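Side-chain contacts in sterol regulatory element-binding protein cleavage-activating protein (PDB 4YHC), which escorts the sterol-responsive transcription factor precursor sre1 for processing at low sterol and oxygen, its WD40 domain, modelled here, probably binding sre1 on the cytoplasmic side: residues 14-19 with 421-426; 97-102 with 107-112. The protein carries 9 engineered substitutions. One frame throughout, in Å; residues are numbered along the deposited sequence.

Interaction 1. Residues 14-19 with 421-426; sequences TLHEEK and KHRSKS. Engineered in segment 421-426: Ser424 (natural residue Cys).
Arg423 reaches from its strand to the short helix 15-19 and lays its guanidinium against His16. The touching atom of His16 is CB, seated over one face of the guanidinium toward its rim, 3.5 Å from Arg423 NH1. The aliphatic CG of Lys421 lies on the opposite face, also off-centre, so the flat group is sandwiched between carbon atoms. Beyond CB the imidazole turns obliquely past Arg423 NH2, its plane 26° from that of the guanidinium. A bend at chi3 (-111°) swings the Arg423 tip toward His16, while Tyr462 of strand 456-462 touches both side chains.

Glu17 contributes its backbone: Lys425 NZ donates to Glu17 O at 2.8 Å, approaching from 40° above the carbonyl plane. The extended Lys425 chain passes its CE 4.4 Å from Glu17 CB. The same ammonium also bonds Phe20 O and forms a salt bridge with Asp12. The Glu17 carboxylate turns elsewhere, its OE1 accepting from Thr13 N, and Glu17 N gives Thr14 OG1 its N-cap bond (3.1 Å). In the WD40 domain the helix follows strand 6-8, which pairs with strand 421-432 at the edge of an antiparallel sheet. A methionine in place of Lys425 would probably leave Asp12 without this ammonium and Glu17 O without this donor. Chemically, one ammonium ties the strand to Glu17 O and to Asp12 and Phe20 on the flanking chain, beside a guanidinium packed through its faces.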
loop_
_atom_site.group_PDB
_atom_site.type_symbol
_atom_site.label_atom_id
_atom_site.label_comp_id
_atom_site.label_asym_id
_atom_site.label_seq_id
_atom_site.Cartn_x
_atom_site.Cartn_y
_atom_site.Cartn_z
ATOM N N THR A 14 -4.894 28.694 13.497
ATOM C CA THR A 14 -3.400 28.551 13.542
ATOM C C THR A 14 -2.970 28.036 12.201
ATOM O O THR A 14 -3.777 27.410 11.501
ATOM C CB THR A 14 -2.845 27.627 14.668
ATOM O OG1 THR A 14 -2.966 26.197 14.378
ATOM C CG2 THR A 14 -3.536 27.944 16.001
ATOM N N LEU A 15 -1.741 28.363 11.823
ATOM C CA LEU A 15 -1.126 27.807 10.621
ATOM C C LEU A 15 -1.147 26.299 10.679
ATOM O O LEU A 15 -1.462 25.682 9.679
ATOM C CB LEU A 15 0.303 28.281 10.400
ATOM C CG LEU A 15 0.761 28.140 8.933
ATOM C CD1 LEU A 15 0.090 29.228 8.084
ATOM C CD2 LEU A 15 2.287 28.193 8.738
ATOM N N HIS A 16 -0.900 25.721 11.842
ATOM C CA HIS A 16 -0.968 24.254 11.992
ATOM C C HIS A 16 -2.304 23.667 11.591
ATOM O O HIS A 16 -2.340 22.650 10.875
ATOM C CB HIS A 16 -0.616 23.784 13.397
ATOM C CG HIS A 16 0.707 24.287 13.873
ATOM N ND1 HIS A 16 1.829 24.307 13.071
ATOM C CD2 HIS A 16 1.086 24.798 15.064
ATOM C CE1 HIS A 16 2.846 24.815 13.749
ATOM N NE2 HIS A 16 2.423 25.107 14.966
ATOM N N GLU A 17 -3.396 24.321 11.998
ATOM C CA GLU A 17 -4.740 23.866 11.618
ATOM C C GLU A 17 -4.985 24.027 10.176
ATOM O O GLU A 17 -5.638 23.221 9.562
ATOM C CB GLU A 17 -5.817 24.648 12.347
ATOM C CG GLU A 17 -5.788 24.317 13.819
ATOM C CD GLU A 17 -6.795 25.142 14.597
ATOM O OE1 GLU A 17 -7.219 26.242 14.132
ATOM O OE2 GLU A 17 -7.167 24.685 15.685
ATOM N N GLU A 18 -4.481 25.123 9.630
ATOM C CA GLU A 18 -4.673 25.378 8.251
ATOM C C GLU A 18 -4.105 24.270 7.335
ATOM O O GLU A 18 -4.674 23.954 6.303
ATOM C CB GLU A 18 -4.042 26.741 7.909
ATOM C CG GLU A 18 -4.438 27.166 6.511
ATOM C CD GLU A 18 -3.881 28.526 6.123
ATOM O OE1 GLU A 18 -3.574 28.650 4.929
ATOM O OE2 GLU A 18 -3.766 29.427 7.004
ATOM N N LYS A 19 -2.950 23.741 7.691
ATOM C CA LYS A 19 -2.287 22.673 6.939
ATOM C C LYS A 19 -2.994 21.314 7.011
ATOM O O LYS A 19 -2.733 20.433 6.204
ATOM C CB LYS A 19 -0.888 22.518 7.474
ATOM C CG LYS A 19 -0.093 23.760 7.122
ATOM C CD LYS A 19 1.367 23.704 7.382
ATOM C CE LYS A 19 1.690 23.178 8.748
ATOM N NZ LYS A 19 3.100 22.735 8.729
ATOM N N LYS A 421 1.056 14.407 18.618
ATOM C CA LYS A 421 0.098 15.465 18.562
ATOM C C LYS A 421 -1.120 15.014 17.777
ATOM O O LYS A 421 -0.991 14.572 16.638
ATOM C CB LYS A 421 0.735 16.698 17.897
ATOM C CG LYS A 421 -0.185 17.939 17.839
ATOM C CD LYS A 421 -0.726 18.361 19.220
ATOM C CE LYS A 421 -1.932 19.313 19.146
ATOM N NZ LYS A 421 -1.479 20.682 18.736
ATOM N N HIS A 422 -2.282 15.130 18.402
ATOM C CA HIS A 422 -3.551 14.850 17.799
ATOM C C HIS A 422 -4.232 16.155 17.378
ATOM O O HIS A 422 -4.033 17.171 18.025
ATOM C CB HIS A 422 -4.401 14.147 18.837
ATOM C CG HIS A 422 -5.574 13.452 18.263
ATOM N ND1 HIS A 422 -6.787 14.081 18.060
ATOM C CD2 HIS A 422 -5.730 12.176 17.836
ATOM C CE1 HIS A 422 -7.649 13.218 17.549
ATOM N NE2 HIS A 422 -7.035 12.054 17.412
ATOM N N ARG A 423 -4.982 16.142 16.271
ATOM C CA ARG A 423 -5.813 17.298 15.862
ATOM C C ARG A 423 -7.107 16.778 15.285
ATOM O O ARG A 423 -7.097 15.773 14.573
ATOM C CB ARG A 423 -5.134 18.046 14.731
ATOM C CG ARG A 423 -4.314 19.223 15.142
ATOM C CD ARG A 423 -3.851 20.018 13.923
ATOM N NE ARG A 423 -2.414 19.883 13.761
ATOM C CZ ARG A 423 -1.529 20.519 14.513
ATOM N NH1 ARG A 423 -1.936 21.343 15.478
ATOM N NH2 ARG A 423 -0.234 20.343 14.302
ATOM N N SER A 424 -8.212 17.470 15.497
ATOM C CA SER A 424 -9.463 17.034 14.935
ATOM C C SER A 424 -10.245 18.211 14.435
ATOM O O SER A 424 -10.034 19.311 14.882
ATOM C CB SER A 424 -10.296 16.245 15.937
ATOM O OG SER A 424 -10.641 17.109 16.992
ATOM N N LYS A 425 -11.061 17.973 13.413
ATOM C CA LYS A 425 -11.927 18.961 12.842
ATOM C C LYS A 425 -13.298 18.304 12.747
ATOM O O LYS A 425 -13.443 17.107 12.405
ATOM C CB LYS A 425 -11.462 19.444 11.446
ATOM C CG LYS A 425 -10.141 20.211 11.443
ATOM C CD LYS A 425 -9.859 20.941 10.153
ATOM C CE LYS A 425 -8.615 21.850 10.321
ATOM N NZ LYS A 425 -8.339 22.595 9.078
ATOM N N SER A 426 -14.298 19.083 13.118
ATOM C CA SER A 426 -15.699 18.705 12.992
ATOM C C SER A 426 -16.199 19.130 11.590
ATOM O O SER A 426 -15.955 20.264 11.142
ATOM C CB SER A 426 -16.458 19.400 14.158
ATOM O OG SER A 426 -17.801 19.000 14.205
#

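Interaction 2. Residues 97-102 with 107-112; sequences LFILNV and LMLQHS
The Phe98 ring and the Gln110 amide run alongside each other in the same direction from a non-hydrogen-bonded pair, their planes 47° apart. Phe98 CE2 comes obliquely to Gln110 CD at 3.9 Å. The His111 imidazole likewise has Leu97 CD2 at an oblique angle, and its CB meets Leu97 CG at 3.9 Å.

Leu109 CD2 bridges two neighbours, touching Leu97 CD1 at 3.8 Å and Ile99 CG1 at 3.9 Å; CG trans to the backbone N (chi1 174°) lays the side chain alongside Ile99. Near the turn, a classic beta bulge sets Met108 and Leu109 opposite the single residue Ile99. Ile99 O takes a short bond from Met108 N (2.8 Å, N-H...O 160°) and a weak, longer one from Leu109 N (3.3 Å). Met108, bent at chi2 and chi3, brings SD to 3.6 Å from Asn101 CB, while Asn101 OD1 accepts from Ser104 N in the turn.

The two strands make the outer hairpin of a four-stranded antiparallel sheet, a propeller blade that largely matches the predicted second WD repeat. Strand 88-92 pairs with strand 96-101, leaving 106-112 outermost in the sheet; Ile163 of strand 161-170 meets Leu97, Leu109 and His111, and on the other face Leu66 of strand 63-68 touches Leu100.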
loop_
_atom_site.group_PDB
_atom_site.type_symbol
_atom_site.label_atom_id
_atom_site.label_comp_id
_atom_site.label_asym_id
_atom_site.label_seq_id
_atom_site.Cartn_x
_atom_site.Cartn_y
_atom_site.Cartn_z
ATOM N N LEU A 97 -7.563 -10.453 -19.838
ATOM C CA LEU A 97 -6.827 -9.326 -19.335
ATOM C C LEU A 97 -6.768 -8.220 -20.371
ATOM O O LEU A 97 -6.685 -8.457 -21.614
ATOM C CB LEU A 97 -5.449 -9.748 -18.829
ATOM C CG LEU A 97 -4.326 -9.992 -19.812
ATOM C CD1 LEU A 97 -3.485 -8.777 -20.135
ATOM C CD2 LEU A 97 -3.424 -11.079 -19.228
ATOM N N PHE A 98 -6.848 -7.007 -19.855
ATOM C CA PHE A 98 -6.876 -5.824 -20.655
ATOM C C PHE A 98 -5.823 -4.876 -20.148
ATOM O O PHE A 98 -5.787 -4.568 -18.968
ATOM C CB PHE A 98 -8.241 -5.162 -20.484
ATOM C CG PHE A 98 -9.453 -6.046 -20.729
ATOM C CD1 PHE A 98 -10.038 -6.755 -19.718
ATOM C CD2 PHE A 98 -10.115 -6.024 -21.961
ATOM C CE1 PHE A 98 -11.194 -7.488 -19.892
ATOM C CE2 PHE A 98 -11.298 -6.743 -22.152
ATOM C CZ PHE A 98 -11.828 -7.503 -21.117
ATOM N N ILE A 99 -4.997 -4.336 -21.023
ATOM C CA ILE A 99 -3.926 -3.418 -20.656
ATOM C C ILE A 99 -4.236 -2.081 -21.288
ATOM O O ILE A 99 -4.248 -1.977 -22.553
ATOM C CB ILE A 99 -2.547 -3.842 -21.195
ATOM C CG1 ILE A 99 -2.164 -5.250 -20.725
ATOM C CG2 ILE A 99 -1.488 -2.794 -20.854
ATOM C CD1 ILE A 99 -2.147 -5.463 -19.242
ATOM N N LEU A 100 -4.496 -1.089 -20.434
ATOM C CA LEU A 100 -4.786 0.264 -20.867
ATOM C C LEU A 100 -3.708 1.260 -20.579
ATOM O O LEU A 100 -3.110 1.306 -19.486
ATOM C CB LEU A 100 -6.057 0.779 -20.249
ATOM C CG LEU A 100 -7.339 0.038 -20.629
ATOM C CD1 LEU A 100 -7.995 -0.355 -19.326
ATOM C CD2 LEU A 100 -8.318 0.847 -21.504
ATOM N N ASN A 101 -3.536 2.130 -21.532
ATOM C CA ASN A 101 -2.649 3.241 -21.400
ATOM C C ASN A 101 -3.482 4.307 -20.735
ATOM O O ASN A 101 -4.555 4.675 -21.251
ATOM C CB ASN A 101 -2.179 3.653 -22.786
ATOM C CG ASN A 101 -1.125 4.726 -22.747
ATOM O OD1 ASN A 101 -1.140 5.628 -21.915
ATOM N ND2 ASN A 101 -0.174 4.608 -23.633
ATOM N N VAL A 102 -3.055 4.811 -19.566
ATOM C CA VAL A 102 -3.907 5.828 -18.913
ATOM C C VAL A 102 -3.403 7.245 -19.197
ATOM O O VAL A 102 -4.189 8.167 -19.089
ATOM C CB VAL A 102 -4.144 5.618 -17.405
ATOM C CG1 VAL A 102 -5.075 4.429 -17.167
ATOM C CG2 VAL A 102 -2.854 5.415 -16.661
ATOM N N LEU A 107 -6.733 1.208 -25.311
ATOM C CA LEU A 107 -6.584 -0.193 -25.052
ATOM C C LEU A 107 -5.402 -0.627 -25.838
ATOM O O LEU A 107 -5.390 -0.496 -27.048
ATOM C CB LEU A 107 -7.797 -0.954 -25.536
ATOM C CG LEU A 107 -8.302 -2.223 -24.823
ATOM C CD1 LEU A 107 -8.786 -3.203 -25.846
ATOM C CD2 LEU A 107 -7.390 -2.896 -23.837
ATOM N N MET A 108 -4.394 -1.131 -25.168
ATOM C CA MET A 108 -3.158 -1.492 -25.819
ATOM C C MET A 108 -3.229 -2.965 -26.171
ATOM O O MET A 108 -2.637 -3.422 -27.144
ATOM C CB MET A 108 -1.941 -1.324 -24.899
ATOM C CG MET A 108 -1.799 -0.010 -24.181
ATOM S SD MET A 108 -1.487 1.282 -25.384
ATOM C CE MET A 108 0.237 0.981 -25.723
ATOM N N LEU A 109 -3.907 -3.737 -25.346
ATOM C CA LEU A 109 -3.826 -5.181 -25.508
ATOM C C LEU A 109 -4.958 -5.836 -24.768
ATOM O O LEU A 109 -5.438 -5.336 -23.717
ATOM C CB LEU A 109 -2.450 -5.683 -25.038
ATOM C CG LEU A 109 -2.168 -7.173 -24.979
ATOM C CD1 LEU A 109 -0.694 -7.423 -25.139
ATOM C CD2 LEU A 109 -2.613 -7.791 -23.667
ATOM N N GLN A 110 -5.414 -6.930 -25.355
ATOM C CA GLN A 110 -6.396 -7.806 -24.754
ATOM C C GLN A 110 -5.927 -9.229 -24.957
ATOM O O GLN A 110 -5.513 -9.563 -26.048
ATOM C CB GLN A 110 -7.730 -7.567 -25.399
ATOM C CG GLN A 110 -8.837 -8.471 -24.925
ATOM C CD GLN A 110 -10.139 -8.145 -25.619
ATOM O OE1 GLN A 110 -10.322 -7.035 -26.048
ATOM N NE2 GLN A 110 -11.053 -9.099 -25.693
ATOM N N HIS A 111 -6.039 -10.077 -23.931
ATOM C CA HIS A 111 -5.435 -11.408 -23.942
ATOM C C HIS A 111 -6.222 -12.346 -23.074
ATOM O O HIS A 111 -6.502 -12.007 -21.912
ATOM C CB HIS A 111 -4.001 -11.372 -23.419
ATOM C CG HIS A 111 -3.261 -12.654 -23.623
ATOM N ND1 HIS A 111 -2.611 -12.949 -24.802
ATOM C CD2 HIS A 111 -3.054 -13.711 -22.797
ATOM C CE1 HIS A 111 -2.034 -14.138 -24.696
ATOM N NE2 HIS A 111 -2.302 -14.626 -23.491
ATOM N N SER A 112 -6.564 -13.541 -23.597
ATOM C CA SER A 112 -7.402 -14.432 -22.813
ATOM C C SER A 112 -6.562 -15.384 -21.952
ATOM O O SER A 112 -5.450 -15.701 -22.315
ATOM C CB SER A 112 -8.403 -15.118 -23.704
ATOM O OG SER A 112 -9.242 -14.102 -24.219
#

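Overall arrangement
After strand 6-8, which joins the sheet of strand 421-432, the chain enters helix 15-19, whose partner in interaction 1 arrives only some 400 residues later, on that same strand. Everything between, including 202 residues of strand, lies in the loop so closed. Interaction 2 is nested inside it: a local hairpin within one sheet, its segments separated by four residues. Interaction 1 instead joins the N-terminal region to a late strand; the very next strand, 20-24, pairs with strand 456-462 near the C terminus. The centres lie 44 Å apart on opposite sides of the chain's centre, with about 27 Å between nearest atoms, so the two do not touch.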